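Local coordinates for protein giardin subunit alpha-1 (Giardia intestinalis, PDB 4EVF) that binds calcium ions and phosphatidylserine-containing membranes as an annexin, and takes part in parasite attachment to the intestinal mucosa and in cytoskeletal remodelling, at residues 274-277 and 278-282; 158-161 and 162-165; 30-33 and 34-37; 181-184 and 185-189. All coordinates share one frame; numbering follows the deposited sequence.

All four contacts are local, between residues within a few positions along one helix, and all are partly buried; none is wholly core or wholly surface. They sample different places on a helix: contacts 3 and 4 are N-terminal starts, contact 2 lies within helix 155-167, and contact 1 is the end of helix 272-279. Contacts 2 and 4 share the predicted third annexin repeat and touch, E158 CG lying 3.5 Å from I189 CD1; contacts 3 and 1 belong to the predicted first and fourth. The chemistry differs: a salt bridge and bridging water at the ending helix, a serine-water cluster at one start, proline packing at the other, and plain glutamine overlap mid-helix.

Contact 1: 274-277 and 278-282; sequences TDIE and RCFDK
A single water joins E277 to F280, donating to E277 O at 2.7 Å and to F280 O, also at 2.7 Å. E277 O and F280 O are 3.4 Å apart and, both being acceptors, cannot bond each other; the water supplies the hydrogens for both. It bridges them where the helix ends, F280 being the first residue to leave helical phi/psi, although F280 N still gives a regular 3.1 Å bond to I276 O. One residue earlier, C279 N reaches D275 O at 3.0 Å. This is the C-terminal end of helix 272-279 in the predicted fourth annexin repeat.

The charged pair is D275 with R278, whose side chains run alongside each other in the same direction. R278 NH1 meets D275 OD1 at 3.2 Å in a salt bridge with a nearly straight N-H...O angle of 164°. OD1 lies close to the guanidinium plane, yet NH1 approaches from above the carboxylate plane, and the two flat groups are turned 75° apart, which rules out a flat two-point pairing. A bend at chi3 (76°) turns the otherwise extended arginine back toward D275. The second carboxylate oxygen, OD2, accepts from Y266 OH, giving the aspartate partners at both oxygens.

On the buried side of the helix, I276 CG2 touches F280 CD2 at 4.1 Å, while I276 O lies at the edge of the phenyl ring and in its plane. F280 packs on A285 and L288 of helix 284-292 and on C239 of helix 227-240; just beyond it, D281 OD1 accepts from M284 N at the start of the next helix.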
ATOM      1  N   THR A 274      16.852  10.664   3.719  1.00 25.66           N
ATOM      2  CA  THR A 274      17.533  11.567   2.791  1.00 28.41           C
ATOM      3  C   THR A 274      16.774  11.750   1.480  1.00 25.16           C
ATOM      4  O   THR A 274      16.640  12.871   0.986  1.00 22.50           O
ATOM      5  CB  THR A 274      18.960  11.069   2.487  1.00 31.91           C
ATOM      6  OG1 THR A 274      19.741  11.133   3.686  1.00 34.05           O
ATOM      7  CG2 THR A 274      19.619  11.925   1.397  1.00 31.34           C
ATOM      8  N   ASP A 275      16.276  10.648   0.918  1.00 22.00           N
ATOM      9  CA  ASP A 275      15.530  10.702  -0.339  1.00 24.23           C
ATOM     10  C   ASP A 275      14.222  11.479  -0.239  1.00 24.91           C
ATOM     11  O   ASP A 275      13.874  12.243  -1.144  1.00 23.77           O
ATOM     12  CB  ASP A 275      15.269   9.294  -0.890  1.00 26.86           C
ATOM     13  CG  ASP A 275      16.534   8.631  -1.409  1.00 27.92           C
ATOM     14  OD1 ASP A 275      17.579   9.315  -1.460  1.00 25.27           O
ATOM     15  OD2 ASP A 275      16.486   7.431  -1.761  1.00 32.61           O
ATOM     16  N   ILE A 276      13.483  11.280   0.849  1.00 23.13           N
ATOM     17  CA  ILE A 276      12.249  12.034   1.036  1.00 21.04           C
ATOM     18  C   ILE A 276      12.566  13.513   1.168  1.00 21.84           C
ATOM     19  O   ILE A 276      11.840  14.375   0.660  1.00 21.64           O
ATOM     20  CB  ILE A 276      11.481  11.566   2.277  1.00 22.56           C
ATOM     21  CG1 ILE A 276      10.857  10.193   2.006  1.00 21.46           C
ATOM     22  CG2 ILE A 276      10.418  12.590   2.643  1.00 20.49           C
ATOM     23  CD1 ILE A 276      10.207   9.533   3.243  1.00 21.21           C
ATOM     24  N   GLU A 277      13.666  13.792   1.853  1.00 19.80           N
ATOM     25  CA  GLU A 277      14.118  15.157   2.071  1.00 29.52           C
ATOM     26  C   GLU A 277      14.300  15.866   0.735  1.00 27.80           C
ATOM     27  O   GLU A 277      13.828  16.987   0.524  1.00 27.02           O
ATOM     28  CB  GLU A 277      15.445  15.127   2.829  1.00 31.05           C
ATOM     29  CG  GLU A 277      15.385  15.759   4.193  1.00 37.79           C
ATOM     30  CD  GLU A 277      15.280  17.260   4.118  1.00 39.08           C
ATOM     31  OE1 GLU A 277      15.861  17.839   3.176  1.00 42.32           O
ATOM     32  OE2 GLU A 277      14.616  17.860   4.990  1.00 43.13           O
ATOM     33  N   ARG A 278      14.963  15.180  -0.182  1.00 27.52           N
ATOM     34  CA  ARG A 278      15.281  15.767  -1.474  1.00 26.85           C
ATOM     35  C   ARG A 278      14.049  15.918  -2.361  1.00 26.60           C
ATOM     36  O   ARG A 278      13.828  16.972  -2.965  1.00 24.20           O
ATOM     37  CB  ARG A 278      16.332  14.914  -2.176  1.00 26.81           C
ATOM     38  CG  ARG A 278      16.810  15.503  -3.486  1.00 31.46           C
ATOM     39  CD  ARG A 278      17.780  14.571  -4.188  1.00 29.88           C
ATOM     40  NE  ARG A 278      17.084  13.454  -4.802  1.00 32.35           N
ATOM     41  CZ  ARG A 278      17.078  12.226  -4.301  1.00 30.94           C
ATOM     42  NH1 ARG A 278      17.759  11.970  -3.193  1.00 27.22           N
ATOM     43  NH2 ARG A 278      16.415  11.258  -4.918  1.00 31.91           N
ATOM     44  N   CYS A 279      13.238  14.866  -2.418  1.00 21.98           N
ATOM     45  CA  CYS A 279      12.208  14.749  -3.443  1.00 23.33           C
ATOM     46  C   CYS A 279      10.895  15.452  -3.122  1.00 23.57           C
ATOM     47  O   CYS A 279      10.133  15.787  -4.029  1.00 21.15           O
ATOM     48  CB  CYS A 279      11.979  13.268  -3.766  1.00 24.79           C
ATOM     49  SG  CYS A 279      13.517  12.473  -4.323  1.00 30.42           S
ATOM     50  N   PHE A 280      10.645  15.692  -1.838  1.00 22.01           N
ATOM     51  CA  PHE A 280       9.413  16.344  -1.393  1.00 22.82           C
ATOM     52  C   PHE A 280       9.649  17.756  -0.834  1.00 23.48           C
ATOM     53  O   PHE A 280      10.728  18.054  -0.335  1.00 21.94           O
ATOM     54  CB  PHE A 280       8.689  15.440  -0.381  1.00 21.66           C
ATOM     55  CG  PHE A 280       8.158  14.184  -1.002  1.00 22.47           C
ATOM     56  CD1 PHE A 280       6.863  14.137  -1.493  1.00 23.68           C
ATOM     57  CD2 PHE A 280       8.967  13.075  -1.145  1.00 23.86           C
ATOM     58  CE1 PHE A 280       6.378  12.996  -2.101  1.00 18.67           C
ATOM     59  CE2 PHE A 280       8.490  11.925  -1.754  1.00 21.53           C
ATOM     60  CZ  PHE A 280       7.195  11.889  -2.234  1.00 21.51           C
ATOM     61  N   ASP A 281       8.638  18.619  -0.929  1.00 28.89           N
ATOM     62  CA  ASP A 281       8.798  20.023  -0.533  1.00 27.65           C
ATOM     63  C   ASP A 281       8.880  20.247   0.973  1.00 27.94           C
ATOM     64  O   ASP A 281       8.759  19.309   1.770  1.00 26.47           O
ATOM     65  CB  ASP A 281       7.735  20.939  -1.170  1.00 24.07           C
ATOM     66  CG  ASP A 281       6.354  20.802  -0.525  1.00 32.49           C
ATOM     67  OD1 ASP A 281       6.266  20.487   0.681  1.00 28.73           O
ATOM     68  OD2 ASP A 281       5.345  21.015  -1.236  1.00 31.94           O
ATOM     69  N   LYS A 282       9.088  21.512   1.337  1.00 26.88           N
ATOM     70  CA  LYS A 282       9.362  21.921   2.710  1.00 27.82           C
ATOM     71  C   LYS A 282       8.276  21.502   3.699  1.00 22.59           C
ATOM     72  O   LYS A 282       8.573  21.192   4.851  1.00 26.39           O
ATOM     73  CB  LYS A 282       9.533  23.441   2.769  1.00 24.13           C
ATOM     74  CG  LYS A 282      10.674  23.880   3.649  1.00 33.11           C
ATOM     75  CD  LYS A 282      11.000  25.349   3.443  1.00 33.63           C
ATOM     76  CE  LYS A 282       9.925  26.252   4.008  1.00 28.51           C
ATOM     77  NZ  LYS A 282      10.297  27.682   3.801  1.00 26.40           N
TER
HETATM   78  O   HOH W   1      12.252  18.844   1.721  1.00 28.65           O

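Contact 2: 158-161 and 162-165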
ATOM      1  N   GLU A 158       9.267 -26.311  -6.989  1.00 27.22           N
ATOM      2  CA  GLU A 158       8.343 -25.256  -7.355  1.00 28.81           C
ATOM      3  C   GLU A 158       9.067 -24.172  -8.153  1.00 28.59           C
ATOM      4  O   GLU A 158       8.521 -23.628  -9.118  1.00 25.09           O
ATOM      5  CB  GLU A 158       7.699 -24.677  -6.092  1.00 34.07           C
ATOM      6  CG  GLU A 158       6.272 -24.182  -6.283  1.00 35.06           C
ATOM      7  CD  GLU A 158       5.312 -25.272  -6.709  1.00 32.84           C
ATOM      8  OE1 GLU A 158       5.300 -26.353  -6.093  1.00 34.67           O
ATOM      9  OE2 GLU A 158       4.558 -25.035  -7.669  1.00 34.50           O
ATOM     10  N   ALA A 159      10.298 -23.870  -7.750  1.00 26.12           N
ATOM     11  CA  ALA A 159      11.115 -22.910  -8.477  1.00 27.22           C
ATOM     12  C   ALA A 159      11.432 -23.409  -9.893  1.00 28.28           C
ATOM     13  O   ALA A 159      11.436 -22.627 -10.843  1.00 28.38           O
ATOM     14  CB  ALA A 159      12.388 -22.607  -7.716  1.00 26.10           C
ATOM     15  N   GLN A 160      11.691 -24.708 -10.035  1.00 26.28           N
ATOM     16  CA  GLN A 160      11.941 -25.300 -11.358  1.00 27.35           C
ATOM     17  C   GLN A 160      10.721 -25.219 -12.282  1.00 27.47           C
ATOM     18  O   GLN A 160      10.843 -24.794 -13.429  1.00 26.17           O
ATOM     19  CB  GLN A 160      12.437 -26.749 -11.228  1.00 32.21           C
ATOM     20  CG  GLN A 160      12.470 -27.548 -12.542  1.00 32.93           C
ATOM     21  CD  GLN A 160      13.596 -27.129 -13.497  1.00 40.33           C
ATOM     22  OE1 GLN A 160      14.059 -25.983 -13.487  1.00 40.70           O
ATOM     23  NE2 GLN A 160      14.038 -28.069 -14.324  1.00 40.87           N
ATOM     24  N   ARG A 161       9.547 -25.616 -11.789  1.00 24.90           N
ATOM     25  CA  ARG A 161       8.308 -25.458 -12.562  1.00 29.93           C
ATOM     26  C   ARG A 161       8.070 -23.988 -12.928  1.00 25.26           C
ATOM     27  O   ARG A 161       7.608 -23.678 -14.026  1.00 30.59           O
ATOM     28  CB  ARG A 161       7.085 -26.000 -11.806  1.00 25.63           C
ATOM     29  CG  ARG A 161       7.128 -27.490 -11.482  1.00 28.71           C
ATOM     30  CD  ARG A 161       5.758 -27.992 -10.997  1.00 30.37           C
ATOM     31  NE  ARG A 161       5.785 -28.567  -9.650  1.00 39.87           N
ATOM     32  CZ  ARG A 161       6.242 -29.784  -9.356  1.00 40.88           C
ATOM     33  NH1 ARG A 161       6.740 -30.562 -10.312  1.00 39.42           N
ATOM     34  NH2 ARG A 161       6.206 -30.224  -8.101  1.00 44.21           N
ATOM     35  N   LEU A 162       8.379 -23.092 -11.995  1.00 24.09           N
ATOM     36  CA  LEU A 162       8.194 -21.656 -12.205  1.00 25.47           C
ATOM     37  C   LEU A 162       9.122 -21.196 -13.324  1.00 26.05           C
ATOM     38  O   LEU A 162       8.687 -20.555 -14.280  1.00 24.59           O
ATOM     39  CB  LEU A 162       8.495 -20.879 -10.916  1.00 24.36           C
ATOM     40  CG  LEU A 162       7.643 -19.663 -10.509  1.00 28.06           C
ATOM     41  CD1 LEU A 162       8.503 -18.516  -9.957  1.00 18.69           C
ATOM     42  CD2 LEU A 162       6.755 -19.169 -11.646  1.00 18.60           C
ATOM     43  N   ASP A 163      10.401 -21.533 -13.191  1.00 24.55           N
ATOM     44  CA  ASP A 163      11.408 -21.240 -14.215  1.00 26.70           C
ATOM     45  C   ASP A 163      11.013 -21.763 -15.593  1.00 30.38           C
ATOM     46  O   ASP A 163      11.199 -21.082 -16.600  1.00 30.33           O
ATOM     47  CB  ASP A 163      12.762 -21.832 -13.809  1.00 27.17           C
ATOM     48  CG  ASP A 163      13.815 -21.706 -14.905  1.00 31.87           C
ATOM     49  OD1 ASP A 163      14.486 -20.654 -14.976  1.00 27.92           O
ATOM     50  OD2 ASP A 163      13.981 -22.668 -15.683  1.00 34.93           O
ATOM     51  N   GLN A 164      10.481 -22.981 -15.639  1.00 28.24           N
ATOM     52  CA  GLN A 164      10.051 -23.563 -16.900  1.00 32.42           C
ATOM     53  C   GLN A 164       8.871 -22.771 -17.454  1.00 29.71           C
ATOM     54  O   GLN A 164       8.787 -22.528 -18.655  1.00 26.49           O
ATOM     55  CB  GLN A 164       9.701 -25.048 -16.729  1.00 32.31           C
ATOM     56  CG  GLN A 164      10.895 -25.926 -16.360  1.00 31.85           C
ATOM     57  CD  GLN A 164      10.499 -27.354 -16.004  1.00 41.49           C
ATOM     58  OE1 GLN A 164       9.400 -27.602 -15.491  1.00 43.47           O
ATOM     59  NE2 GLN A 164      11.395 -28.300 -16.268  1.00 39.90           N
ATOM     60  N   ALA A 165       7.971 -22.344 -16.574  1.00 28.53           N
ATOM     61  CA  ALA A 165       6.854 -21.499 -16.994  1.00 26.19           C
ATOM     62  C   ALA A 165       7.330 -20.180 -17.616  1.00 29.43           C
ATOM     63  O   ALA A 165       6.807 -19.753 -18.648  1.00 28.69           O
ATOM     64  CB  ALA A 165       5.916 -21.231 -15.830  1.00 25.76           C
TER
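Q164 leans across Q160, one helical turn earlier, and its atoms can be followed outward. Q164 CB lies 3.5 Å from Q160 O, the carbonyl that also accepts the backbone N of Q164 at 2.9 Å. Q164 CG comes closer still, 3.1 Å from Q160 O, because chi1 (-65°) sets it beside the backbone N and opposite the carbonyl carbon. Beyond CG the chain is extended, and Q164 CD is 3.6 Å from Q160 O. At the tip, Q164 OE1 passes R161 CA at 3.8 Å, whereas Q164 NE2 lies 3.3 Å from Q160 NE2; as modelled both nitrogens are donors, so no hydrogen bond joins them. Q160 gets there by a bend at chi2 (73°), and the two amides are inclined by 31°, neither stacked flat nor perpendicular.

The backbone beneath is regular, with D163 N to A159 O the shortest of its four bonds at 2.8 Å. Other sides of the same turns face inward: L162 packs on F193, and A165 on Y173 and L174. With Q160 and Q164 on one side and buried L162 and A165 on another, helix 155-167 is amphipathic, as in the all-helical annexin fold, of which it belongs to the predicted third repeat.

Contact 3: 30-33 and 34-37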
ATOM      1  N   TYR A  30       1.148   5.632  16.941  1.00 24.41           N
ATOM      2  CA  TYR A  30       0.043   4.708  17.179  1.00 22.61           C
ATOM      3  C   TYR A  30      -0.446   4.012  15.921  1.00 25.39           C
ATOM      4  O   TYR A  30      -0.499   4.607  14.836  1.00 22.72           O
ATOM      5  CB  TYR A  30      -1.132   5.459  17.804  1.00 21.27           C
ATOM      6  CG  TYR A  30      -0.800   6.124  19.113  1.00 24.38           C
ATOM      7  CD1 TYR A  30      -0.654   5.373  20.273  1.00 23.85           C
ATOM      8  CD2 TYR A  30      -0.623   7.501  19.195  1.00 21.85           C
ATOM      9  CE1 TYR A  30      -0.342   5.972  21.470  1.00 21.42           C
ATOM     10  CE2 TYR A  30      -0.310   8.106  20.390  1.00 22.37           C
ATOM     11  CZ  TYR A  30      -0.177   7.332  21.526  1.00 18.57           C
ATOM     12  OH  TYR A  30       0.128   7.919  22.727  1.00 22.90           O
ATOM     13  N   SER A  31      -0.838   2.753  16.087  1.00 22.95           N
ATOM     14  CA  SER A  31      -1.321   1.920  14.992  1.00 21.34           C
ATOM     15  C   SER A  31      -2.666   2.420  14.496  1.00 22.58           C
ATOM     16  O   SER A  31      -3.282   3.276  15.122  1.00 21.89           O
ATOM     17  CB  SER A  31      -1.517   0.494  15.477  1.00 22.12           C
ATOM     18  OG  SER A  31      -2.641   0.461  16.337  1.00 23.77           O
ATOM     19  N   ALA A  32      -3.132   1.859  13.384  1.00 20.15           N
ATOM     20  CA  ALA A  32      -4.404   2.275  12.808  1.00 20.16           C
ATOM     21  C   ALA A  32      -5.541   2.023  13.802  1.00 22.08           C
ATOM     22  O   ALA A  32      -6.389   2.886  14.009  1.00 20.03           O
ATOM     23  CB  ALA A  32      -4.656   1.552  11.506  1.00 19.74           C
ATOM     24  N   GLU A  33      -5.534   0.839  14.414  1.00 21.84           N
ATOM     25  CA  GLU A  33      -6.523   0.466  15.425  1.00 20.73           C
ATOM     26  C   GLU A  33      -6.480   1.415  16.616  1.00 21.28           C
ATOM     27  O   GLU A  33      -7.527   1.826  17.124  1.00 22.79           O
ATOM     28  CB  GLU A  33      -6.279  -0.974  15.906  1.00 21.87           C
ATOM     29  CG  GLU A  33      -6.529  -2.052  14.841  1.00 25.94           C
ATOM     30  CD  GLU A  33      -5.353  -2.280  13.880  1.00 32.25           C
ATOM     31  OE1 GLU A  33      -4.325  -1.563  13.946  1.00 26.54           O
ATOM     32  OE2 GLU A  33      -5.463  -3.206  13.046  1.00 40.68           O
ATOM     33  N   SER A  34      -5.274   1.761  17.063  1.00 21.83           N
ATOM     34  CA  SER A  34      -5.118   2.686  18.190  1.00 22.21           C
ATOM     35  C   SER A  34      -5.617   4.078  17.823  1.00 21.63           C
ATOM     36  O   SER A  34      -6.287   4.737  18.610  1.00 17.10           O
ATOM     37  CB  SER A  34      -3.662   2.770  18.660  1.00 22.56           C
ATOM     38  OG  SER A  34      -3.219   1.570  19.280  1.00 25.28           O
ATOM     39  N   ARG A  35      -5.286   4.537  16.622  1.00 19.18           N
ATOM     40  CA  ARG A  35      -5.809   5.820  16.180  1.00 19.00           C
ATOM     41  C   ARG A  35      -7.338   5.855  16.077  1.00 20.01           C
ATOM     42  O   ARG A  35      -7.949   6.918  16.253  1.00 18.87           O
ATOM     43  CB  ARG A  35      -5.145   6.267  14.875  1.00 22.27           C
ATOM     44  CG  ARG A  35      -3.678   6.599  15.066  1.00 16.07           C
ATOM     45  CD  ARG A  35      -3.085   7.175  13.788  1.00 18.65           C
ATOM     46  NE  ARG A  35      -3.584   6.462  12.618  1.00 26.85           N
ATOM     47  CZ  ARG A  35      -2.857   5.619  11.904  1.00 21.07           C
ATOM     48  NH1 ARG A  35      -1.595   5.397  12.236  1.00 22.00           N
ATOM     49  NH2 ARG A  35      -3.386   5.014  10.860  1.00 23.61           N
ATOM     50  N   GLU A  36      -7.956   4.707  15.805  1.00 19.79           N
ATOM     51  CA  GLU A  36      -9.431   4.614  15.852  1.00 19.61           C
ATOM     52  C   GLU A  36      -9.976   4.876  17.265  1.00 19.98           C
ATOM     53  O   GLU A  36     -10.962   5.595  17.436  1.00 20.43           O
ATOM     54  CB  GLU A  36      -9.921   3.259  15.346  1.00 20.70           C
ATOM     55  CG  GLU A  36      -9.551   2.951  13.890  1.00 22.53           C
ATOM     56  CD  GLU A  36     -10.153   1.638  13.404  1.00 27.23           C
ATOM     57  OE1 GLU A  36     -10.222   0.675  14.204  1.00 30.91           O
ATOM     58  OE2 GLU A  36     -10.579   1.579  12.231  1.00 28.47           O
ATOM     59  N   LYS A  37      -9.343   4.273  18.270  1.00 20.41           N
ATOM     60  CA  LYS A  37      -9.692   4.528  19.671  1.00 20.68           C
ATOM     61  C   LYS A  37      -9.561   6.011  19.989  1.00 19.45           C
ATOM     62  O   LYS A  37     -10.456   6.613  20.591  1.00 20.51           O
ATOM     63  CB  LYS A  37      -8.792   3.729  20.621  1.00 20.35           C
ATOM     64  CG  LYS A  37      -9.041   2.238  20.627  1.00 27.55           C
ATOM     65  CD  LYS A  37      -8.347   1.552  21.815  1.00 26.18           C
ATOM     66  CE  LYS A  37      -6.834   1.489  21.638  1.00 28.79           C
ATOM     67  NZ  LYS A  37      -6.145   0.718  22.728  1.00 25.33           N
TER
HETATM   68  O   HOH W   2      -4.112  -0.905  18.374  1.00 30.09           O
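Opposed chi1 torsions bring S31 and S34 together: OG of S31 sits between its backbone N and carbonyl carbon (71°), whereas OG of S34 stands opposite its carbonyl carbon (-69°). S31 OG and S34 OG end 3.2 Å apart, and one water spans them, hydrogen-bonded to S31 OG at 2.9 Å and to S34 OG at 2.8 Å. S31 occupies the N-cap position, with its OG 3.0 Å from S34 N. The first turn is closed by R35 N to S31 O at 2.8 Å.

R35 is bent at chi3 (-40°), which swings its guanidinium back across the helix start. One face of that group lies over A32 CA and S31 O, each offset toward its rim, and R35 NH1 comes 2.9 Å from Y30 O. The aliphatic part of the arginine also packs, R35 CG being 3.9 Å from Y30 CB, while the same Y30 CB touches S34 CB at 3.8 Å. R35 NE donates to L70 O, at the end of helix 62-70, which holds the buried guanidinium.

This is the first turn of helix 32-46, in the predicted first annexin repeat. Its neighbours are D257 in a loop, whose OD2 accepts from A32 N, helix 62-70 through L70, and helix 4-16, where Y30 packs on I7 and K37 touches V4; Y30 also rests on P2.

Contact 4: 181-184 and 185-189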
ATOM      1  N   VAL A 181      -0.222 -18.281  -4.712  1.00 17.53           N
ATOM      2  CA  VAL A 181       0.824 -18.799  -3.843  1.00 21.20           C
ATOM      3  C   VAL A 181       0.791 -18.067  -2.503  1.00 20.73           C
ATOM      4  O   VAL A 181       0.648 -16.848  -2.463  1.00 21.55           O
ATOM      5  CB  VAL A 181       2.235 -18.692  -4.474  1.00 19.71           C
ATOM      6  CG1 VAL A 181       2.688 -17.243  -4.532  1.00 16.61           C
ATOM      7  CG2 VAL A 181       3.230 -19.518  -3.681  1.00 20.11           C
ATOM      8  N   PRO A 182       0.900 -18.817  -1.395  1.00 20.74           N
ATOM      9  CA  PRO A 182       0.951 -18.163  -0.086  1.00 23.10           C
ATOM     10  C   PRO A 182       2.289 -17.464   0.079  1.00 20.31           C
ATOM     11  O   PRO A 182       3.288 -17.960  -0.423  1.00 19.49           O
ATOM     12  CB  PRO A 182       0.816 -19.333   0.903  1.00 24.52           C
ATOM     13  CG  PRO A 182       0.161 -20.444   0.103  1.00 25.20           C
ATOM     14  CD  PRO A 182       0.740 -20.279  -1.283  1.00 21.89           C
ATOM     15  N   SER A 183       2.302 -16.315   0.748  1.00 20.53           N
ATOM     16  CA  SER A 183       3.539 -15.574   0.942  1.00 21.73           C
ATOM     17  C   SER A 183       4.595 -16.411   1.646  1.00 24.89           C
ATOM     18  O   SER A 183       5.775 -16.378   1.287  1.00 20.51           O
ATOM     19  CB  SER A 183       3.285 -14.301   1.752  1.00 29.53           C
ATOM     20  OG  SER A 183       2.419 -13.427   1.058  1.00 33.50           O
ATOM     21  N   ALA A 184       4.169 -17.161   2.662  1.00 22.63           N
ATOM     22  CA  ALA A 184       5.114 -17.937   3.450  1.00 25.82           C
ATOM     23  C   ALA A 184       5.895 -18.910   2.573  1.00 23.69           C
ATOM     24  O   ALA A 184       7.039 -19.216   2.866  1.00 22.51           O
ATOM     25  CB  ALA A 184       4.398 -18.673   4.577  1.00 26.09           C
ATOM     26  N   GLU A 185       5.264 -19.386   1.499  1.00 22.03           N
ATOM     27  CA  GLU A 185       5.895 -20.333   0.581  1.00 19.72           C
ATOM     28  C   GLU A 185       6.699 -19.602  -0.474  1.00 24.75           C
ATOM     29  O   GLU A 185       7.720 -20.095  -0.959  1.00 24.85           O
ATOM     30  CB  GLU A 185       4.830 -21.201  -0.099  1.00 22.97           C
ATOM     31  CG  GLU A 185       3.905 -21.908   0.883  1.00 27.65           C
ATOM     32  CD  GLU A 185       3.118 -23.044   0.257  1.00 32.49           C
ATOM     33  OE1 GLU A 185       2.987 -23.077  -0.994  1.00 30.29           O
ATOM     34  OE2 GLU A 185       2.634 -23.914   1.019  1.00 28.17           O
ATOM     35  N   TYR A 186       6.239 -18.415  -0.835  1.00 23.54           N
ATOM     36  CA  TYR A 186       6.897 -17.678  -1.914  1.00 22.09           C
ATOM     37  C   TYR A 186       8.372 -17.418  -1.628  1.00 21.79           C
ATOM     38  O   TYR A 186       9.228 -17.649  -2.484  1.00 18.78           O
ATOM     39  CB  TYR A 186       6.174 -16.365  -2.189  1.00 23.25           C
ATOM     40  CG  TYR A 186       6.756 -15.600  -3.363  1.00 22.80           C
ATOM     41  CD1 TYR A 186       6.427 -15.950  -4.668  1.00 20.61           C
ATOM     42  CD2 TYR A 186       7.631 -14.533  -3.165  1.00 20.21           C
ATOM     43  CE1 TYR A 186       6.946 -15.247  -5.751  1.00 21.28           C
ATOM     44  CE2 TYR A 186       8.154 -13.822  -4.249  1.00 22.46           C
ATOM     45  CZ  TYR A 186       7.808 -14.189  -5.538  1.00 21.09           C
ATOM     46  OH  TYR A 186       8.317 -13.504  -6.632  1.00 18.25           O
ATOM     47  N   ARG A 187       8.664 -16.961  -0.414  1.00 23.15           N
ATOM     48  CA  ARG A 187      10.025 -16.585  -0.027  1.00 24.43           C
ATOM     49  C   ARG A 187      11.050 -17.703  -0.257  1.00 24.73           C
ATOM     50  O   ARG A 187      12.098 -17.474  -0.880  1.00 23.35           O
ATOM     51  CB  ARG A 187      10.037 -16.087   1.426  1.00 26.97           C
ATOM     52  CG  ARG A 187       8.785 -15.260   1.759  1.00 28.51           C
ATOM     53  CD  ARG A 187       8.805 -14.596   3.135  1.00 31.16           C
ATOM     54  NE  ARG A 187       7.821 -13.510   3.193  1.00 35.91           N
ATOM     55  CZ  ARG A 187       6.651 -13.566   3.828  1.00 39.91           C
ATOM     56  NH1 ARG A 187       6.296 -14.659   4.506  1.00 34.79           N
ATOM     57  NH2 ARG A 187       5.835 -12.515   3.800  1.00 36.60           N
ATOM     58  N   PRO A 188      10.765 -18.923   0.243  1.00 23.18           N
ATOM     59  CA  PRO A 188      11.686 -20.038  -0.036  1.00 20.53           C
ATOM     60  C   PRO A 188      11.784 -20.361  -1.533  1.00 23.89           C
ATOM     61  O   PRO A 188      12.853 -20.725  -2.017  1.00 21.86           O
ATOM     62  CB  PRO A 188      11.062 -21.220   0.725  1.00 23.71           C
ATOM     63  CG  PRO A 188       9.656 -20.768   1.107  1.00 25.42           C
ATOM     64  CD  PRO A 188       9.715 -19.282   1.214  1.00 22.91           C
ATOM     65  N   ILE A 189      10.671 -20.245  -2.248  1.00 20.99           N
ATOM     66  CA  ILE A 189      10.672 -20.449  -3.695  1.00 19.95           C
ATOM     67  C   ILE A 189      11.572 -19.438  -4.421  1.00 21.61           C
ATOM     68  O   ILE A 189      12.327 -19.801  -5.329  1.00 20.50           O
ATOM     69  CB  ILE A 189       9.244 -20.411  -4.254  1.00 19.79           C
ATOM     70  CG1 ILE A 189       8.467 -21.618  -3.713  1.00 19.19           C
ATOM     71  CG2 ILE A 189       9.261 -20.417  -5.808  1.00 20.38           C
ATOM     72  CD1 ILE A 189       7.018 -21.638  -4.045  1.00 18.44           C
TER
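P182, the N-cap of helix 183-196, offers its carbonyl oxygen to two amides, P182 O accepting from Y186 N at 3.0 Å in the carbonyl plane and more weakly from E185 N at 3.1 Å. Beyond that the turn opens: R187 N reaches S183 O only at a weak 3.4 Å, and P188, lacking an N-H, places its CD 3.1 Å from A184 O where the helix kinks.

E185 runs obliquely across the P182 ring. With the chain extended beyond CG, E185 OE1 comes 3.6 Å from P182 CD, and the carboxylate is held by S150 OG and R151 N. On the buried side, V181 CG1 meets Y186 CD1 at 4.0 Å, and V181 CG2 is 4.4 Å from I189 CD1. R187, extended from CG to NE, lays one guanidinium face over S183 O, which stands 3.5 Å above the plane toward its rim.

Y186 OH bonds to H221 ND1, and R187 NE to L225 O. The local contact is therefore largely nonpolar between side chains, while the polar ends bond outward to helix 211-225 and to S150 and R151.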